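Nicastrin (Dictyostelium purpureum, PDB 4R12) is a subunit of the gamma-secretase complex, probably essential for its intramembrane cleavage of proteins such as Notch receptors, with a putative role in recruiting substrates. Local coordinates at residues L497-Y500 against E501-L504; S298-I301 against D302-R305. All blocks are in the same frame, centred on the assembly; numbering follows the deposited sequence.

Following the chain from the N terminus, interaction 2 comes first: residues 298-305 fold back on themselves between strand 292-293 and helix 309-313, closing a tight turn in the large lobe of nicastrin. Interaction 1, almost two hundred residues later, starts helix 500-512 a few residues after the short strand 495-496. The two lie in series, neither nested nor crossed, with centres 22 Å apart and nearest atoms about 12 Å apart. Interaction 2 ties its turn to the segment around Cys290 and to helix 276-287; interaction 1 sets its helix against loops at Asn470 and Asn483. Pro304 touches Leu493, close before strand 495-496, and Thr502 touches Asn269, just past strand 262-268.

Interaction 1: L497-Y500 against E501-L504; sequences LSPY and ETKL
The Tyr500 ring meets Leu504 one helical turn on, CE2 lying 3.8 Å from CD2 in an oblique approach. Met473 and Pro477 also pack against this tyrosine, and its hydroxyl is hydrogen-bonded to Asn470 ND2. Swinging CG anti to the backbone N (chi1 -178°) carries the ring outward from the helix start. The Glu501 carboxylate folds back, with OE2 4.0 Å from Tyr500 CB and OE1 accepting a bond from Asn483 N. Pro499 CD lies 4.0 Å from Thr502 OG1. The Lys503 chain reaches back past Pro499 O, and its bend at chi4 (117°) delivers NZ to Ser498 O at 2.8 Å, in the carbonyl plane. One water, accepting from both Ser498 N and Lys503 NZ, bridges the same two residues. Lys503 N bonds to Pro499 O (3.2 Å, nearly straight at 173°), and Leu504 N to Tyr500 O at 2.8 Å. With Pro499 at the N-cap, this is the first turn of an alpha helix, its lysine clasped to the incoming chain.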
loop_
_atom_site.group_PDB
_atom_site.type_symbol
_atom_site.label_atom_id
_atom_site.label_comp_id
_atom_site.label_asym_id
_atom_site.label_seq_id
_atom_site.Cartn_x
_atom_site.Cartn_y
_atom_site.Cartn_z
ATOM N N LEU A 497 13.663 4.555 6.994
ATOM C CA LEU A 497 12.474 4.941 7.747
ATOM C C LEU A 497 11.331 3.997 7.422
ATOM O O LEU A 497 11.214 3.533 6.279
ATOM C CB LEU A 497 12.058 6.378 7.411
ATOM C CG LEU A 497 13.055 7.503 7.688
ATOM C CD1 LEU A 497 12.553 8.800 7.055
ATOM C CD2 LEU A 497 13.265 7.664 9.194
ATOM N N SER A 498 10.478 3.728 8.408
ATOM C CA SER A 498 9.281 2.925 8.162
ATOM C C SER A 498 8.105 3.384 9.015
ATOM O O SER A 498 8.249 3.589 10.223
ATOM C CB SER A 498 9.552 1.435 8.432
ATOM O OG SER A 498 10.305 0.842 7.388
ATOM N N PRO A 499 6.926 3.516 8.394
ATOM C CA PRO A 499 5.709 3.826 9.150
ATOM C C PRO A 499 5.276 2.655 10.029
ATOM O O PRO A 499 5.768 1.536 9.874
ATOM C CB PRO A 499 4.659 4.097 8.064
ATOM C CG PRO A 499 5.440 4.157 6.738
ATOM C CD PRO A 499 6.667 3.349 6.954
ATOM N N TYR A 500 4.337 2.935 10.925
ATOM C CA TYR A 500 3.823 1.958 11.878
ATOM C C TYR A 500 3.371 0.691 11.179
ATOM O O TYR A 500 3.672 -0.410 11.629
ATOM C CB TYR A 500 2.661 2.562 12.665
ATOM C CG TYR A 500 2.093 1.639 13.725
ATOM C CD1 TYR A 500 2.670 1.565 14.987
ATOM C CD2 TYR A 500 0.979 0.847 13.463
ATOM C CE1 TYR A 500 2.159 0.715 15.970
ATOM C CE2 TYR A 500 0.451 0.004 14.436
ATOM C CZ TYR A 500 1.050 -0.061 15.689
ATOM O OH TYR A 500 0.535 -0.901 16.665
ATOM N N GLU A 501 2.653 0.866 10.070
ATOM C CA GLU A 501 2.090 -0.257 9.330
ATOM C C GLU A 501 3.140 -1.274 8.878
ATOM O O GLU A 501 2.908 -2.478 8.984
ATOM C CB GLU A 501 1.305 0.252 8.118
ATOM C CG GLU A 501 -0.119 0.679 8.435
ATOM C CD GLU A 501 -0.214 2.044 9.110
ATOM O OE1 GLU A 501 -1.329 2.381 9.581
ATOM O OE2 GLU A 501 0.804 2.773 9.166
ATOM N N THR A 502 4.280 -0.801 8.377
ATOM C CA THR A 502 5.371 -1.691 7.990
ATOM C C THR A 502 6.007 -2.392 9.191
ATOM O O THR A 502 6.247 -3.593 9.155
ATOM C CB THR A 502 6.475 -0.930 7.213
ATOM O OG1 THR A 502 5.942 -0.480 5.967
ATOM C CG2 THR A 502 7.657 -1.834 6.912
ATOM N N LYS A 503 6.279 -1.640 10.250
ATOM C CA LYS A 503 6.835 -2.241 11.464
ATOM C C LYS A 503 5.902 -3.302 12.050
ATOM O O LYS A 503 6.356 -4.378 12.469
ATOM C CB LYS A 503 7.113 -1.163 12.494
ATOM C CG LYS A 503 8.151 -0.147 12.053
ATOM C CD LYS A 503 8.381 0.907 13.137
ATOM C CE LYS A 503 9.704 1.621 12.904
ATOM N NZ LYS A 503 9.545 3.071 12.630
ATOM N N LEU A 504 4.603 -3.010 12.071
ATOM C CA LEU A 504 3.623 -3.990 12.562
ATOM C C LEU A 504 3.607 -5.263 11.716
ATOM O O LEU A 504 3.663 -6.384 12.258
ATOM C CB LEU A 504 2.216 -3.378 12.609
ATOM C CG LEU A 504 1.076 -4.308 13.044
ATOM C CD1 LEU A 504 1.389 -4.999 14.379
ATOM C CD2 LEU A 504 -0.237 -3.552 13.152
HETATM O O HOH W 1 11.312 4.707 11.180
#

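Interaction 2: S298-I301 against D302-R305; sequences SKCI and DPPR
Cys300 and Arg305 form a single antiparallel bridge, a hydrogen-bonded pair whose CA atoms are 5.0 Å apart. Cys300 N donates to Arg305 O and Arg305 N to Cys300 O, each at 3.0 Å; the first donor lies in the carbonyl plane, the second is tilted from it. Residues 301-304 make the bend, with a cis peptide before Pro303 turning the chain back. Pro304 adds a CA-H...O contact to Cys300 O (3.2 Å), so this carbonyl is approached by two neighbouring residues of the returning arm.

Among the side chains, Cys300 points toward the returning arm. With SG anti to its own N (chi1 -172°), the sulfur is brought to the carbonyl oxygens of the bend, 3.0 Å from Pro303 O and 3.2 Å from Asp302 O, and Pro303 CD touches it at 4.0 Å. The same sulfur is joined to Cys290, and this disulfide pins the turn to the preceding chain. Arg305 curls round so that NH1 bonds to Pro304 O at 2.9 Å; the oxygen lies in the guanidinium plane, yet the donor stands 47° out of the carbonyl plane. NE makes a salt bridge with Asp284, so the guanidinium is held both by Pro304 O and by Asp284 of helix 276-287. Lys299 comes nearest to Arg305 O through CB.

Asp302, salt-bridged to Lys291, and Ile301 both face Thr292 in a classic beta bulge. The turn thus lies against strand 292-293, tethered to helix 276-287 through Asp284 and leading on to helix 309-313.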
loop_
_atom_site.group_PDB
_atom_site.type_symbol
_atom_site.label_atom_id
_atom_site.label_comp_id
_atom_site.label_asym_id
_atom_site.label_seq_id
_atom_site.Cartn_x
_atom_site.Cartn_y
_atom_site.Cartn_z
ATOM N N SER A 298 27.105 -10.319 9.195
ATOM C CA SER A 298 25.646 -10.367 9.147
ATOM C C SER A 298 25.094 -9.172 8.377
ATOM O O SER A 298 23.962 -9.207 7.891
ATOM C CB SER A 298 25.049 -10.399 10.556
ATOM O OG SER A 298 25.245 -9.165 11.222
ATOM N N LYS A 299 25.895 -8.114 8.290
ATOM C CA LYS A 299 25.532 -6.922 7.529
ATOM C C LYS A 299 26.615 -6.571 6.512
ATOM O O LYS A 299 27.763 -6.998 6.652
ATOM C CB LYS A 299 25.305 -5.731 8.459
ATOM C CG LYS A 299 24.260 -5.955 9.532
ATOM C CD LYS A 299 24.083 -4.700 10.374
ATOM C CE LYS A 299 23.075 -4.944 11.484
ATOM N NZ LYS A 299 22.233 -3.743 11.748
ATOM N N CYS A 300 26.248 -5.793 5.495
ATOM C CA CYS A 300 27.231 -5.241 4.561
ATOM C C CYS A 300 27.378 -3.750 4.806
ATOM O O CYS A 300 26.392 -3.016 4.817
ATOM C CB CYS A 300 26.840 -5.494 3.102
ATOM S SG CYS A 300 28.143 -5.026 1.907
ATOM N N ILE A 301 28.614 -3.311 5.011
ATOM C CA ILE A 301 28.892 -1.898 5.230
ATOM C C ILE A 301 28.847 -1.170 3.899
ATOM O O ILE A 301 28.333 -0.060 3.797
ATOM C CB ILE A 301 30.276 -1.676 5.879
ATOM C CG1 ILE A 301 30.536 -2.713 6.977
ATOM C CG2 ILE A 301 30.401 -0.250 6.404
ATOM C CD1 ILE A 301 29.554 -2.655 8.116
ATOM N N ASP A 302 29.394 -1.819 2.878
ATOM C CA ASP A 302 29.526 -1.206 1.567
ATOM C C ASP A 302 29.371 -2.227 0.439
ATOM O O ASP A 302 30.203 -3.117 0.293
ATOM C CB ASP A 302 30.879 -0.503 1.455
ATOM C CG ASP A 302 31.035 0.233 0.154
ATOM O OD1 ASP A 302 29.998 0.618 -0.430
ATOM O OD2 ASP A 302 32.190 0.422 -0.290
ATOM N N PRO A 303 28.285 -2.120 -0.348
ATOM C CA PRO A 303 27.185 -1.165 -0.159
ATOM C C PRO A 303 26.316 -1.566 1.030
ATOM O O PRO A 303 26.272 -2.740 1.376
ATOM C CB PRO A 303 26.404 -1.252 -1.470
ATOM C CG PRO A 303 26.698 -2.617 -1.992
ATOM C CD PRO A 303 28.074 -2.987 -1.520
ATOM N N PRO A 304 25.654 -0.594 1.663
ATOM C CA PRO A 304 24.938 -0.900 2.905
ATOM C C PRO A 304 23.725 -1.806 2.707
ATOM O O PRO A 304 22.849 -1.524 1.894
ATOM C CB PRO A 304 24.514 0.480 3.421
ATOM C CG PRO A 304 24.632 1.395 2.257
ATOM C CD PRO A 304 25.692 0.848 1.374
ATOM N N ARG A 305 23.724 -2.912 3.447
ATOM C CA ARG A 305 22.556 -3.772 3.622
ATOM C C ARG A 305 22.493 -4.194 5.086
ATOM O O ARG A 305 23.465 -4.717 5.645
ATOM C CB ARG A 305 22.625 -5.004 2.721
ATOM C CG ARG A 305 22.726 -4.699 1.234
ATOM C CD ARG A 305 21.429 -4.128 0.669
ATOM N NE ARG A 305 21.465 -4.118 -0.792
ATOM C CZ ARG A 305 21.987 -3.132 -1.516
ATOM N NH1 ARG A 305 22.511 -2.071 -0.912
ATOM N NH2 ARG A 305 21.994 -3.209 -2.841
#